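Pectinesterase A (Erwinia chrysanthemi, PDB 2NTP) hydrolyses the methyl esters of pectin, releasing methanol and leaving galacturonate units, the first step in maceration and soft-rotting of plant tissue. Local coordinates at residues A209-I214 and W245-T250; G263-L268 and S299-Y304; T90-A95 and Y134-G139; S163-C168 and G181-N186. All coordinates share one frame; numbering follows the deposited sequence.

Contact 1: A209-I214 and W245-T250; sequences APSTNI and WHPTTT. With ADA (alpha-D-galactopyranuronic acid), chain C; ADA (alpha-D-galactopyranuronic acid), chain B.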
loop_
_atom_site.group_PDB
_atom_site.type_symbol
_atom_site.label_atom_id
_atom_site.label_comp_id
_atom_site.label_asym_id
_atom_site.label_seq_id
_atom_site.Cartn_x
_atom_site.Cartn_y
_atom_site.Cartn_z
ATOM N N ALA A 209 -2.717 6.924 -4.976
ATOM C CA ALA A 209 -2.909 8.311 -4.564
ATOM C C ALA A 209 -1.575 8.815 -4.022
ATOM O O ALA A 209 -1.374 8.878 -2.805
ATOM C CB ALA A 209 -4.018 8.429 -3.521
ATOM N N PRO A 210 -0.642 9.146 -4.934
ATOM C CA PRO A 210 0.686 9.589 -4.510
ATOM C C PRO A 210 0.663 11.006 -3.946
ATOM O O PRO A 210 -0.091 11.860 -4.433
ATOM C CB PRO A 210 1.495 9.541 -5.806
ATOM C CG PRO A 210 0.486 9.825 -6.873
ATOM C CD PRO A 210 -0.773 9.140 -6.406
ATOM N N SER A 211 1.470 11.227 -2.910
ATOM C CA SER A 211 1.631 12.544 -2.291
ATOM C C SER A 211 3.088 12.995 -2.370
ATOM O O SER A 211 3.539 13.835 -1.580
ATOM C CB SER A 211 1.177 12.489 -0.839
ATOM O OG SER A 211 1.835 11.434 -0.158
ATOM N N THR A 212 3.801 12.438 -3.343
ATOM C CA THR A 212 5.232 12.652 -3.534
ATOM C C THR A 212 5.548 14.148 -3.554
ATOM O O THR A 212 4.948 14.886 -4.330
ATOM C CB THR A 212 5.695 12.059 -4.890
ATOM O OG1 THR A 212 4.925 10.891 -5.213
ATOM C CG2 THR A 212 7.185 11.712 -4.858
ATOM N N ASN A 213 6.474 14.586 -2.703
ATOM C CA ASN A 213 6.922 15.981 -2.744
ATOM C C ASN A 213 7.520 16.304 -4.114
ATOM O O ASN A 213 8.213 15.477 -4.703
ATOM C CB ASN A 213 7.944 16.266 -1.645
ATOM C CG ASN A 213 8.414 17.715 -1.645
ATOM O OD1 ASN A 213 9.481 18.028 -2.176
ATOM N ND2 ASN A 213 7.610 18.605 -1.073
ATOM N N ILE A 214 7.255 17.513 -4.608
ATOM C CA ILE A 214 7.702 17.919 -5.944
ATOM C C ILE A 214 9.223 17.793 -6.152
ATOM O O ILE A 214 9.675 17.537 -7.268
ATOM C CB ILE A 214 7.192 19.352 -6.309
ATOM C CG1 ILE A 214 7.444 19.682 -7.790
ATOM C CG2 ILE A 214 7.787 20.405 -5.368
ATOM C CD1 ILE A 214 6.773 18.710 -8.784
ATOM N N TRP A 245 -2.980 12.990 -4.263
ATOM C CA TRP A 245 -3.219 13.226 -2.845
ATOM C C TRP A 245 -2.318 14.333 -2.313
ATOM O O TRP A 245 -1.092 14.213 -2.323
ATOM C CB TRP A 245 -3.032 11.940 -2.030
ATOM C CG TRP A 245 -3.357 12.110 -0.575
ATOM C CD1 TRP A 245 -4.376 12.853 -0.042
ATOM C CD2 TRP A 245 -2.678 11.506 0.534
ATOM N NE1 TRP A 245 -4.362 12.762 1.329
ATOM C CE2 TRP A 245 -3.328 11.945 1.711
ATOM C CE3 TRP A 245 -1.573 10.647 0.648
ATOM C CZ2 TRP A 245 -2.918 11.545 2.992
ATOM C CZ3 TRP A 245 -1.157 10.255 1.921
ATOM C CH2 TRP A 245 -1.834 10.703 3.079
ATOM N N HIS A 246 -2.947 15.414 -1.866
ATOM C CA HIS A 246 -2.245 16.506 -1.205
ATOM C C HIS A 246 -2.646 16.475 0.264
ATOM O O HIS A 246 -3.673 17.047 0.630
ATOM C CB HIS A 246 -2.629 17.843 -1.856
ATOM C CG HIS A 246 -2.117 18.004 -3.256
ATOM N ND1 HIS A 246 -1.188 18.963 -3.602
ATOM C CD2 HIS A 246 -2.389 17.317 -4.393
ATOM C CE1 HIS A 246 -0.920 18.870 -4.893
ATOM N NE2 HIS A 246 -1.634 17.878 -5.396
ATOM N N PRO A 247 -1.857 15.777 1.110
ATOM C CA PRO A 247 -2.282 15.489 2.478
ATOM C C PRO A 247 -2.499 16.752 3.293
ATOM O O PRO A 247 -1.768 17.731 3.124
ATOM C CB PRO A 247 -1.107 14.690 3.056
ATOM C CG PRO A 247 -0.397 14.144 1.887
ATOM C CD PRO A 247 -0.521 15.215 0.838
ATOM N N THR A 248 -3.521 16.726 4.146
ATOM C CA THR A 248 -3.682 17.766 5.155
ATOM C C THR A 248 -2.409 17.762 5.991
ATOM O O THR A 248 -1.994 16.715 6.517
ATOM C CB THR A 248 -4.917 17.518 6.023
ATOM O OG1 THR A 248 -6.076 17.456 5.183
ATOM C CG2 THR A 248 -5.095 18.631 7.051
ATOM N N THR A 249 -1.782 18.933 6.079
ATOM C CA THR A 249 -0.457 19.083 6.664
ATOM C C THR A 249 -0.430 20.359 7.501
ATOM O O THR A 249 -1.015 21.363 7.109
ATOM C CB THR A 249 0.618 19.146 5.551
ATOM O OG1 THR A 249 0.560 17.942 4.762
ATOM C CG2 THR A 249 2.024 19.292 6.127
ATOM N N THR A 250 0.225 20.300 8.660
ATOM C CA THR A 250 0.381 21.485 9.513
ATOM C C THR A 250 1.549 22.348 9.038
ATOM O O THR A 250 2.706 21.895 9.000
ATOM C CB THR A 250 0.537 21.115 11.010
ATOM O OG1 THR A 250 -0.676 20.509 11.481
ATOM C CG2 THR A 250 0.825 22.363 11.856
HETATM C C1 ADA C . -6.482 10.590 3.165
HETATM C C2 ADA C . -6.188 9.842 4.472
HETATM C C3 ADA C . -6.882 10.546 5.633
HETATM C C4 ADA C . -6.471 12.017 5.687
HETATM C C5 ADA C . -6.781 12.689 4.348
HETATM C C6 ADA C . -6.335 14.122 4.360
HETATM O O2 ADA C . -6.651 8.488 4.398
HETATM O O3 ADA C . -6.597 9.881 6.870
HETATM O O4 ADA C . -5.068 12.144 5.954
HETATM O O5 ADA C . -6.142 11.983 3.268
HETATM O O6B ADA C . -5.508 14.503 3.499
HETATM O O6A ADA C . -6.814 14.878 5.239
HETATM C C1 ADA B . -4.609 12.862 7.116
HETATM C C2 ADA B . -3.174 13.364 6.945
HETATM C C3 ADA B . -2.188 12.195 6.903
HETATM C C4 ADA B . -2.386 11.263 8.104
HETATM C C5 ADA B . -3.851 10.833 8.180
HETATM C C6 ADA B . -4.117 9.953 9.372
HETATM O O2 ADA B . -3.101 14.112 5.730
HETATM O O3 ADA B . -0.835 12.678 6.838
HETATM O O4 ADA B . -2.052 11.932 9.328
HETATM O O5 ADA B . -4.694 11.993 8.250
HETATM O O6B ADA B . -3.320 9.027 9.636
HETATM O O6A ADA B . -5.136 10.182 10.053
#

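Contact 2: G263-L268 and S299-Y304; sequences GQTVFL and SRFFEY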
loop_
_atom_site.group_PDB
_atom_site.type_symbol
_atom_site.label_atom_id
_atom_site.label_comp_id
_atom_site.label_asym_id
_atom_site.label_seq_id
_atom_site.Cartn_x
_atom_site.Cartn_y
_atom_site.Cartn_z
ATOM N N GLY A 263 2.094 14.465 -6.610
ATOM C CA GLY A 263 2.426 13.045 -6.633
ATOM C C GLY A 263 2.867 12.501 -7.972
ATOM O O GLY A 263 2.483 13.021 -9.021
ATOM N N GLN A 264 3.687 11.455 -7.918
ATOM C CA GLN A 264 4.121 10.740 -9.109
ATOM C C GLN A 264 3.639 9.297 -9.077
ATOM O O GLN A 264 3.854 8.593 -8.092
ATOM C CB GLN A 264 5.650 10.768 -9.247
ATOM C CG GLN A 264 6.174 9.985 -10.457
ATOM C CD GLN A 264 7.672 9.758 -10.400
ATOM O OE1 GLN A 264 8.146 8.787 -9.806
ATOM N NE2 GLN A 264 8.429 10.659 -11.026
ATOM N N THR A 265 2.979 8.878 -10.154
ATOM C CA THR A 265 2.733 7.464 -10.417
ATOM C C THR A 265 3.122 7.204 -11.859
ATOM O O THR A 265 2.611 7.863 -12.774
ATOM C CB THR A 265 1.256 7.061 -10.218
ATOM O OG1 THR A 265 0.874 7.297 -8.861
ATOM C CG2 THR A 265 1.063 5.585 -10.530
ATOM N N VAL A 266 4.040 6.257 -12.051
ATOM C CA VAL A 266 4.471 5.863 -13.391
ATOM C C VAL A 266 4.272 4.362 -13.575
ATOM O O VAL A 266 4.719 3.564 -12.742
ATOM C CB VAL A 266 5.944 6.250 -13.660
ATOM C CG1 VAL A 266 6.340 5.863 -15.080
ATOM C CG2 VAL A 266 6.154 7.749 -13.446
ATOM N N PHE A 267 3.576 3.999 -14.653
ATOM C CA PHE A 267 3.388 2.603 -15.049
ATOM C C PHE A 267 4.272 2.312 -16.248
ATOM O O PHE A 267 4.209 3.023 -17.251
ATOM C CB PHE A 267 1.932 2.326 -15.435
ATOM C CG PHE A 267 0.977 2.343 -14.277
ATOM C CD1 PHE A 267 0.344 3.525 -13.897
ATOM C CD2 PHE A 267 0.693 1.173 -13.570
ATOM C CE1 PHE A 267 -0.544 3.544 -12.825
ATOM C CE2 PHE A 267 -0.195 1.185 -12.497
ATOM C CZ PHE A 267 -0.815 2.374 -12.125
ATOM N N LEU A 268 5.082 1.261 -16.148
ATOM C CA LEU A 268 5.891 0.811 -17.283
ATOM C C LEU A 268 5.662 -0.663 -17.585
ATOM O O LEU A 268 5.685 -1.495 -16.677
ATOM C CB LEU A 268 7.382 1.070 -17.050
ATOM C CG LEU A 268 7.812 2.501 -16.717
ATOM C CD1 LEU A 268 8.048 2.622 -15.216
ATOM C CD2 LEU A 268 9.066 2.872 -17.488
ATOM N N SER A 299 -0.151 16.866 -12.299
ATOM C CA SER A 299 0.550 15.877 -11.485
ATOM C C SER A 299 1.488 15.038 -12.354
ATOM O O SER A 299 1.424 15.106 -13.585
ATOM C CB SER A 299 -0.463 14.985 -10.765
ATOM O OG SER A 299 -1.414 15.780 -10.072
ATOM N N ARG A 300 2.350 14.246 -11.718
ATOM C CA ARG A 300 3.369 13.477 -12.438
ATOM C C ARG A 300 2.860 12.068 -12.738
ATOM O O ARG A 300 3.322 11.079 -12.160
ATOM C CB ARG A 300 4.699 13.465 -11.674
ATOM C CG ARG A 300 5.344 14.841 -11.546
ATOM C CD ARG A 300 6.606 14.796 -10.706
ATOM N NE ARG A 300 6.325 14.714 -9.274
ATOM C CZ ARG A 300 7.254 14.542 -8.336
ATOM N NH1 ARG A 300 8.533 14.416 -8.673
ATOM N NH2 ARG A 300 6.906 14.484 -7.061
ATOM N N PHE A 301 1.889 12.010 -13.646
ATOM C CA PHE A 301 1.187 10.777 -13.991
ATOM C C PHE A 301 1.556 10.339 -15.407
ATOM O O PHE A 301 1.209 11.022 -16.382
ATOM C CB PHE A 301 -0.327 11.004 -13.924
ATOM C CG PHE A 301 -0.885 11.207 -12.529
ATOM C CD1 PHE A 301 -0.151 10.894 -11.387
ATOM C CD2 PHE A 301 -2.192 11.671 -12.372
ATOM C CE1 PHE A 301 -0.701 11.072 -10.111
ATOM C CE2 PHE A 301 -2.754 11.844 -11.100
ATOM C CZ PHE A 301 -2.004 11.544 -9.969
ATOM N N PHE A 302 2.253 9.208 -15.525
ATOM C CA PHE A 302 2.748 8.749 -16.830
ATOM C C PHE A 302 2.632 7.249 -17.035
ATOM O O PHE A 302 2.599 6.480 -16.075
ATOM C CB PHE A 302 4.214 9.150 -17.026
ATOM C CG PHE A 302 4.469 10.625 -16.914
ATOM C CD1 PHE A 302 4.224 11.471 -17.994
ATOM C CD2 PHE A 302 4.963 11.168 -15.733
ATOM C CE1 PHE A 302 4.462 12.844 -17.891
ATOM C CE2 PHE A 302 5.200 12.540 -15.621
ATOM C CZ PHE A 302 4.948 13.375 -16.704
ATOM N N GLU A 303 2.594 6.847 -18.306
ATOM C CA GLU A 303 2.643 5.446 -18.694
ATOM C C GLU A 303 3.721 5.217 -19.746
ATOM O O GLU A 303 4.119 6.139 -20.462
ATOM C CB GLU A 303 1.302 4.990 -19.265
ATOM C CG GLU A 303 0.198 4.837 -18.245
ATOM C CD GLU A 303 -1.141 4.634 -18.910
ATOM O OE1 GLU A 303 -1.826 5.640 -19.176
ATOM O OE2 GLU A 303 -1.493 3.470 -19.189
ATOM N N TYR A 304 4.174 3.974 -19.837
ATOM C CA TYR A 304 5.083 3.562 -20.886
ATOM C C TYR A 304 4.722 2.142 -21.294
ATOM O O TYR A 304 4.799 1.221 -20.488
ATOM C CB TYR A 304 6.536 3.639 -20.412
ATOM C CG TYR A 304 7.544 3.210 -21.462
ATOM C CD1 TYR A 304 7.862 4.042 -22.537
ATOM C CD2 TYR A 304 8.182 1.973 -21.374
ATOM C CE1 TYR A 304 8.791 3.651 -23.498
ATOM C CE2 TYR A 304 9.116 1.571 -22.329
ATOM C CZ TYR A 304 9.414 2.414 -23.387
ATOM O OH TYR A 304 10.335 2.015 -24.333
#

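Contact 3: T90-A95 and Y134-G139; sequences TITISA and YVTKSG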
loop_
_atom_site.group_PDB
_atom_site.type_symbol
_atom_site.label_atom_id
_atom_site.label_comp_id
_atom_site.label_asym_id
_atom_site.label_seq_id
_atom_site.Cartn_x
_atom_site.Cartn_y
_atom_site.Cartn_z
ATOM N N THR A 90 -2.319 -2.775 10.103
ATOM C CA THR A 90 -2.055 -4.086 10.698
ATOM C C THR A 90 -0.565 -4.214 11.011
ATOM O O THR A 90 -0.190 -4.638 12.106
ATOM C CB THR A 90 -2.543 -5.236 9.791
ATOM O OG1 THR A 90 -3.964 -5.135 9.636
ATOM C CG2 THR A 90 -2.201 -6.612 10.395
ATOM N N ILE A 91 0.277 -3.840 10.048
ATOM C CA ILE A 91 1.726 -3.840 10.244
ATOM C C ILE A 91 2.287 -2.456 9.935
ATOM O O ILE A 91 1.987 -1.872 8.892
ATOM C CB ILE A 91 2.428 -4.930 9.392
ATOM C CG1 ILE A 91 1.997 -6.325 9.865
ATOM C CG2 ILE A 91 3.962 -4.779 9.454
ATOM C CD1 ILE A 91 2.679 -7.482 9.137
ATOM N N THR A 92 3.084 -1.941 10.866
ATOM C CA THR A 92 3.736 -0.645 10.718
ATOM C C THR A 92 5.250 -0.862 10.707
ATOM O O THR A 92 5.794 -1.439 11.647
ATOM C CB THR A 92 3.334 0.303 11.871
ATOM O OG1 THR A 92 1.912 0.514 11.849
ATOM C CG2 THR A 92 4.045 1.637 11.746
ATOM N N ILE A 93 5.916 -0.417 9.641
ATOM C CA ILE A 93 7.376 -0.543 9.543
ATOM C C ILE A 93 8.023 0.802 9.833
ATOM O O ILE A 93 7.911 1.738 9.032
ATOM C CB ILE A 93 7.848 -1.061 8.147
ATOM C CG1 ILE A 93 7.112 -2.343 7.735
ATOM C CG2 ILE A 93 9.375 -1.247 8.131
ATOM C CD1 ILE A 93 7.308 -3.533 8.670
ATOM N N SER A 94 8.675 0.890 10.992
ATOM C CA SER A 94 9.339 2.113 11.448
ATOM C C SER A 94 10.805 1.820 11.749
ATOM O O SER A 94 11.359 2.281 12.755
ATOM C CB SER A 94 8.650 2.664 12.698
ATOM O OG SER A 94 7.332 3.089 12.399
ATOM N N ALA A 95 11.413 1.023 10.876
ATOM C CA ALA A 95 12.816 0.649 10.996
ATOM C C ALA A 95 13.396 0.471 9.601
ATOM O O ALA A 95 12.660 0.404 8.611
ATOM C CB ALA A 95 12.956 -0.629 11.794
ATOM N N TYR A 134 1.894 -0.252 6.488
ATOM C CA TYR A 134 2.300 1.145 6.533
ATOM C C TYR A 134 3.811 1.173 6.684
ATOM O O TYR A 134 4.345 0.644 7.652
ATOM C CB TYR A 134 1.617 1.841 7.718
ATOM C CG TYR A 134 1.989 3.290 8.001
ATOM C CD1 TYR A 134 2.431 4.150 6.993
ATOM C CD2 TYR A 134 1.847 3.812 9.291
ATOM C CE1 TYR A 134 2.744 5.485 7.273
ATOM C CE2 TYR A 134 2.151 5.131 9.571
ATOM C CZ TYR A 134 2.599 5.959 8.566
ATOM O OH TYR A 134 2.901 7.273 8.866
ATOM N N VAL A 135 4.491 1.745 5.695
ATOM C CA VAL A 135 5.924 2.002 5.803
ATOM C C VAL A 135 6.052 3.480 6.139
ATOM O O VAL A 135 5.616 4.332 5.363
ATOM C CB VAL A 135 6.676 1.660 4.487
ATOM C CG1 VAL A 135 8.185 1.872 4.662
ATOM C CG2 VAL A 135 6.398 0.225 4.062
ATOM N N THR A 136 6.626 3.785 7.303
ATOM C CA THR A 136 6.630 5.160 7.823
ATOM C C THR A 136 7.842 5.962 7.349
ATOM O O THR A 136 8.685 5.448 6.621
ATOM C CB THR A 136 6.593 5.198 9.372
ATOM O OG1 THR A 136 7.879 4.837 9.901
ATOM C CG2 THR A 136 5.533 4.254 9.911
ATOM N N LYS A 137 7.927 7.214 7.788
ATOM C CA LYS A 137 9.088 8.068 7.489
ATOM C C LYS A 137 10.415 7.505 8.009
ATOM O O LYS A 137 11.486 7.837 7.481
ATOM C CB LYS A 137 8.858 9.492 8.005
ATOM C CG LYS A 137 7.716 10.204 7.312
ATOM C CD LYS A 137 7.845 11.711 7.402
ATOM C CE LYS A 137 6.772 12.390 6.568
ATOM N NZ LYS A 137 7.077 13.828 6.348
ATOM N N SER A 138 10.334 6.640 9.021
ATOM C CA SER A 138 11.497 5.991 9.640
ATOM C C SER A 138 11.803 4.660 8.969
ATOM O O SER A 138 12.733 3.933 9.359
ATOM C CB SER A 138 11.242 5.770 11.131
ATOM O OG SER A 138 10.928 6.991 11.771
ATOM N N GLY A 139 10.985 4.330 7.976
ATOM C CA GLY A 139 11.223 3.185 7.135
ATOM C C GLY A 139 12.034 3.637 5.942
ATOM O O GLY A 139 11.709 4.638 5.278
#

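Contact 4: S163-C168 and G181-N186; sequences SFFSDC and GTALFN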
loop_
_atom_site.group_PDB
_atom_site.type_symbol
_atom_site.label_atom_id
_atom_site.label_comp_id
_atom_site.label_asym_id
_atom_site.label_seq_id
_atom_site.Cartn_x
_atom_site.Cartn_y
_atom_site.Cartn_z
ATOM N N SER A 163 10.928 1.643 -0.775
ATOM C CA SER A 163 10.398 0.303 -0.572
ATOM C C SER A 163 10.344 -0.402 -1.919
ATOM O O SER A 163 10.183 0.240 -2.957
ATOM C CB SER A 163 9.005 0.362 0.042
ATOM O OG SER A 163 8.175 1.185 -0.749
ATOM N N PHE A 164 10.477 -1.721 -1.893
ATOM C CA PHE A 164 10.450 -2.513 -3.122
ATOM C C PHE A 164 9.528 -3.701 -2.920
ATOM O O PHE A 164 9.649 -4.428 -1.930
ATOM C CB PHE A 164 11.870 -2.964 -3.497
ATOM C CG PHE A 164 11.941 -3.820 -4.744
ATOM C CD1 PHE A 164 11.393 -3.385 -5.948
ATOM C CD2 PHE A 164 12.584 -5.053 -4.711
ATOM C CE1 PHE A 164 11.465 -4.177 -7.102
ATOM C CE2 PHE A 164 12.671 -5.852 -5.859
ATOM C CZ PHE A 164 12.109 -5.413 -7.053
ATOM N N PHE A 165 8.586 -3.860 -3.846
ATOM C CA PHE A 165 7.599 -4.931 -3.816
ATOM C C PHE A 165 7.774 -5.776 -5.062
ATOM O O PHE A 165 7.735 -5.263 -6.179
ATOM C CB PHE A 165 6.186 -4.347 -3.760
ATOM C CG PHE A 165 5.923 -3.530 -2.527
ATOM C CD1 PHE A 165 6.347 -2.201 -2.451
ATOM C CD2 PHE A 165 5.252 -4.086 -1.442
ATOM C CE1 PHE A 165 6.116 -1.445 -1.308
ATOM C CE2 PHE A 165 5.008 -3.335 -0.294
ATOM C CZ PHE A 165 5.446 -2.013 -0.225
ATOM N N SER A 166 7.973 -7.072 -4.858
ATOM C CA SER A 166 8.334 -7.976 -5.943
ATOM C C SER A 166 7.494 -9.242 -5.873
ATOM O O SER A 166 7.334 -9.817 -4.794
ATOM C CB SER A 166 9.822 -8.318 -5.833
ATOM O OG SER A 166 10.207 -9.332 -6.747
ATOM N N ASP A 167 6.966 -9.674 -7.021
ATOM C CA ASP A 167 6.162 -10.901 -7.117
ATOM C C ASP A 167 5.019 -10.855 -6.111
ATOM O O ASP A 167 4.769 -11.815 -5.372
ATOM C CB ASP A 167 7.026 -12.161 -6.909
ATOM C CG ASP A 167 8.239 -12.210 -7.831
ATOM O OD1 ASP A 167 8.240 -11.555 -8.897
ATOM O OD2 ASP A 167 9.205 -12.920 -7.480
ATOM N N CYS A 168 4.320 -9.728 -6.102
ATOM C CA CYS A 168 3.389 -9.428 -5.038
ATOM C C CYS A 168 1.942 -9.388 -5.518
ATOM O O CYS A 168 1.675 -9.322 -6.718
ATOM C CB CYS A 168 3.802 -8.123 -4.346
ATOM S SG CYS A 168 3.269 -6.573 -5.118
ATOM N N GLY A 181 6.237 8.014 -0.311
ATOM C CA GLY A 181 7.461 7.215 -0.399
ATOM C C GLY A 181 7.926 6.978 -1.823
ATOM O O GLY A 181 7.206 7.266 -2.794
ATOM N N THR A 182 9.153 6.485 -1.950
ATOM C CA THR A 182 9.639 5.973 -3.218
ATOM C C THR A 182 9.358 4.476 -3.164
ATOM O O THR A 182 10.013 3.742 -2.427
ATOM C CB THR A 182 11.147 6.238 -3.400
ATOM O OG1 THR A 182 11.388 7.656 -3.402
ATOM C CG2 THR A 182 11.645 5.640 -4.706
ATOM N N ALA A 183 8.354 4.040 -3.917
ATOM C CA ALA A 183 7.914 2.657 -3.857
ATOM C C ALA A 183 7.904 2.065 -5.255
ATOM O O ALA A 183 7.194 2.550 -6.143
ATOM C CB ALA A 183 6.525 2.558 -3.215
ATOM N N LEU A 184 8.718 1.031 -5.440
ATOM C CA LEU A 184 8.861 0.352 -6.723
ATOM C C LEU A 184 8.173 -1.005 -6.650
ATOM O O LEU A 184 8.378 -1.762 -5.694
ATOM C CB LEU A 184 10.349 0.177 -7.071
ATOM C CG LEU A 184 10.723 -0.590 -8.348
ATOM C CD1 LEU A 184 10.234 0.144 -9.609
ATOM C CD2 LEU A 184 12.227 -0.809 -8.415
ATOM N N PHE A 185 7.362 -1.300 -7.664
ATOM C CA PHE A 185 6.598 -2.540 -7.721
ATOM C C PHE A 185 6.984 -3.261 -8.999
ATOM O O PHE A 185 6.884 -2.687 -10.090
ATOM C CB PHE A 185 5.088 -2.246 -7.722
ATOM C CG PHE A 185 4.625 -1.450 -6.532
ATOM C CD1 PHE A 185 4.738 -0.056 -6.512
ATOM C CD2 PHE A 185 4.086 -2.095 -5.423
ATOM C CE1 PHE A 185 4.321 0.674 -5.403
ATOM C CE2 PHE A 185 3.665 -1.374 -4.314
ATOM C CZ PHE A 185 3.785 0.011 -4.299
ATOM N N ASN A 186 7.442 -4.501 -8.870
ATOM C CA ASN A 186 7.788 -5.298 -10.044
ATOM C C ASN A 186 7.127 -6.666 -10.038
ATOM O O ASN A 186 7.170 -7.385 -9.036
ATOM C CB ASN A 186 9.302 -5.446 -10.196
ATOM C CG ASN A 186 9.685 -6.148 -11.496
ATOM O OD1 ASN A 186 10.114 -7.300 -11.489
ATOM N ND2 ASN A 186 9.478 -5.472 -12.614
HETATM O O HOH W 1 8.357 3.720 0.521
HETATM O O HOH W 2 10.933 -8.720 -9.248
#

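Contact 1: A209-I214 and W245-T250
Trp-245 and Ser-211 meet where the chain of the 209-214 segment leaves its strand. Ser-211 OG lies obliquely against the indole, 3.6 Å from Trp-245 CE3, and Ser-211 CB packs on Pro-247 CG at the same distance. Pro-247 CG in turn sits over the centre of one indole face, so serine and proline together bear on the ring. On the backbone, Trp-245 N donates to Pro-210 O (3.1 Å). Ala-209 CB touches Trp-245 CB at 3.9 Å.

With CG anti to the backbone N (chi1 -176°), the indole reaches from this support to the bound galacturonates. Its NE1 gives a fairly straight bond (154°) to O6B of the chain C sugar at 3.0 Å and a weak one to the ring oxygen O5. Thr-248 adds to the hold on that carboxylate: its N also reaches O6B, while its OG1 bonds O6A at 2.7 Å. Thr-248 O accepts from O2 of the chain B sugar. Further out, Phe-178 meets the indole and Ala-209 touches the nucleophile Asp-175. Two neighbouring units of the saccharide are thus read by the run from Trp-245 to Thr-248, a loop leading into a strand, as befits the substrate-binding cleft of a pectin methylesterase beta-helix.

Contact 2: G263-L268 and S299-Y304
Gln-264 and Arg-300 pair at the start of two parallel strands whose axes run 4.6 Å apart at 7°. Five backbone bonds connect the segments, from Arg-300 N to Gly-263 O through to Tyr-304 N to Phe-267 O (2.8 Å).

The face carrying Thr-265, Phe-267, Phe-301 and Glu-303 is wholly buried. Phe-301 lays its ring edge near Thr-265 N, with CD1 3.9 Å from that nitrogen, while Ser-299 CB covers the centre of one ring face. Phe-267 CB meets Glu-303 CG at 4.1 Å. The buried carboxylate of Glu-303 is satisfied by a salt bridge to Arg-317 and a hydrogen bond with Ser-306, and Thr-265 OG1 pairs with Thr-208 of the strand 205-210.

The other face is just as closely paired but partly open to solvent at Arg-300, Phe-302 and Tyr-304. Gln-264 CB lies over one face of the guanidinium, toward its rim and 4.0 Å from Arg-300 NE; the amide and guanidinium planes stand 53° apart, and each group bonds outward, the arginine to Gln-216 and the glutamine to Gly-219. Val-266 CG2 approaches the edge of the Phe-302 ring, 4.3 Å from CD2. A chi1 of 180° carries the Tyr-304 ring away from Leu-268; contact is made near the root of the side chain, Tyr-304 CB lying 3.9 Å from Leu-268 CD2, and the hydroxyl bonds Asp-322. Stacking of strands from successive coils into one long parallel sheet, of which these are the last two, is characteristic of the right-handed parallel beta-helix of this family.

Contact 3: T90-A95 and Y134-G139
Thr-136 turns OG1 between its backbone N and carbonyl carbon (chi1 75°), facing Ser-94, whose OG stands anti to the carbonyl carbon. The two hydroxyls consequently meet in a hydrogen bond of 3.1 Å between Ser-94 OG and Thr-136 OG1, in which either could be the donor. The same threonine oxygen accepts from Ser-138 N at 3.2 Å, an ST turn, so it secures both the neighbouring segment and its own type I beta turn from Thr-136 to Gly-139.

The same torsion places Thr-136 CG2 next to Tyr-134 and Thr-92. The methyl lies over one face of the Tyr-134 ring, offset toward the rim, and 3.5 Å from Thr-92 CG2, the two threonine side chains crossing at about a right angle. Thr-92 and Tyr-134 themselves lie side by side, with Thr-92 CG2 3.9 Å from Tyr-134 CD2.

Parallel pairing underlies these contacts. Ile-93 is held through both its polar backbone atoms: its N donates to Tyr-134 O at 2.7 Å and 173°, and its O accepts from Thr-136 N at 3.0 Å. Tyr-134 N closes the ladder on Ile-91 O. Beyond the turn, Gly-139 CA makes a nearly straight CA-H...O approach to Ala-95 O (3.5 Å).

Tyr-134 stacks on Tyr-157 and comes within about 4 Å of the bound methyl galacturonate, measured from its side chain. Strands 91-93 and 133-135 form the middle of a four-stranded parallel sheet between strands 48-50 and 156-158; Ile-91 also packs inward on Ile-105 of strand 103-107 and Ile-67 of strand 65-69.

Contact 4: S163-C168 and G181-N186
Two adjacent rungs of a parallel beta-helix sheet meet here, strands 163-166 and 182-186 running 4.7 Å apart, with aromatic residues at equivalent positions. Phe-165 and Phe-185 point the same way, their rings near parallel (planes at 13°) but offset with little overlap, the centroids 4.8 Å from each other. Phe-185 CE2 lies over one face of Phe-165, 3.4 Å from its CD1, while Leu-184 O sits at the edge of the Phe-165 ring in its plane.

The opposite face of the sheet carries Phe-164 beside Leu-184. A chi1 of 179° extends Phe-164 away from its own N and swings the ring toward the next strand, where CD1 meets Leu-184 CD2 at 3.7 Å; CE1 also reaches Asn-186 CB. Helix 330-334 packs on this pair through Gln-330.

Five backbone bonds run the ladder, among them Leu-184 N to Ser-163 O (3.0 Å) and Asp-167 N to Asn-186 O. Water bridges the polar end: one molecule bonds Ser-166 OG at 2.7 Å and donates to Asn-186 OD1 at 2.8 Å, while Asn-186 ND2 is taken by Thr-223 and Asn-224 in the direction of the next rung. Just beyond, Cys-168 forms a disulfide with Cys-188. Phe-144 stacks on Phe-165 and continues the row, making this the aromatic ladder familiar from the interior of pectinolytic parallel beta-helices.

Overall arrangement
All four contacts are mainly buried, yet their chemistry follows their place in the beta-helix. Contacts 2 and 4 lie on the same ten-stranded sheet, centres about 15 Å apart, and both combine full parallel ladders with aromatic packing; contact 4 sets offset rings in the interior, with polar groups and water at the strand ends, whereas contact 2, at the last strand, has a partly exposed face with Arg-300 and Tyr-304. Contact 3 belongs to a different, four-stranded sheet and relies on hydroxyl bonding at a turn. Contact 1 has a single backbone bond and spends its polar groups on sugar. It touches contact 2 directly: Thr-212 OG1 meets Gln-264 N at 3.0 Å and Asn-213 O meets Arg-300 NH2 at 2.9 Å.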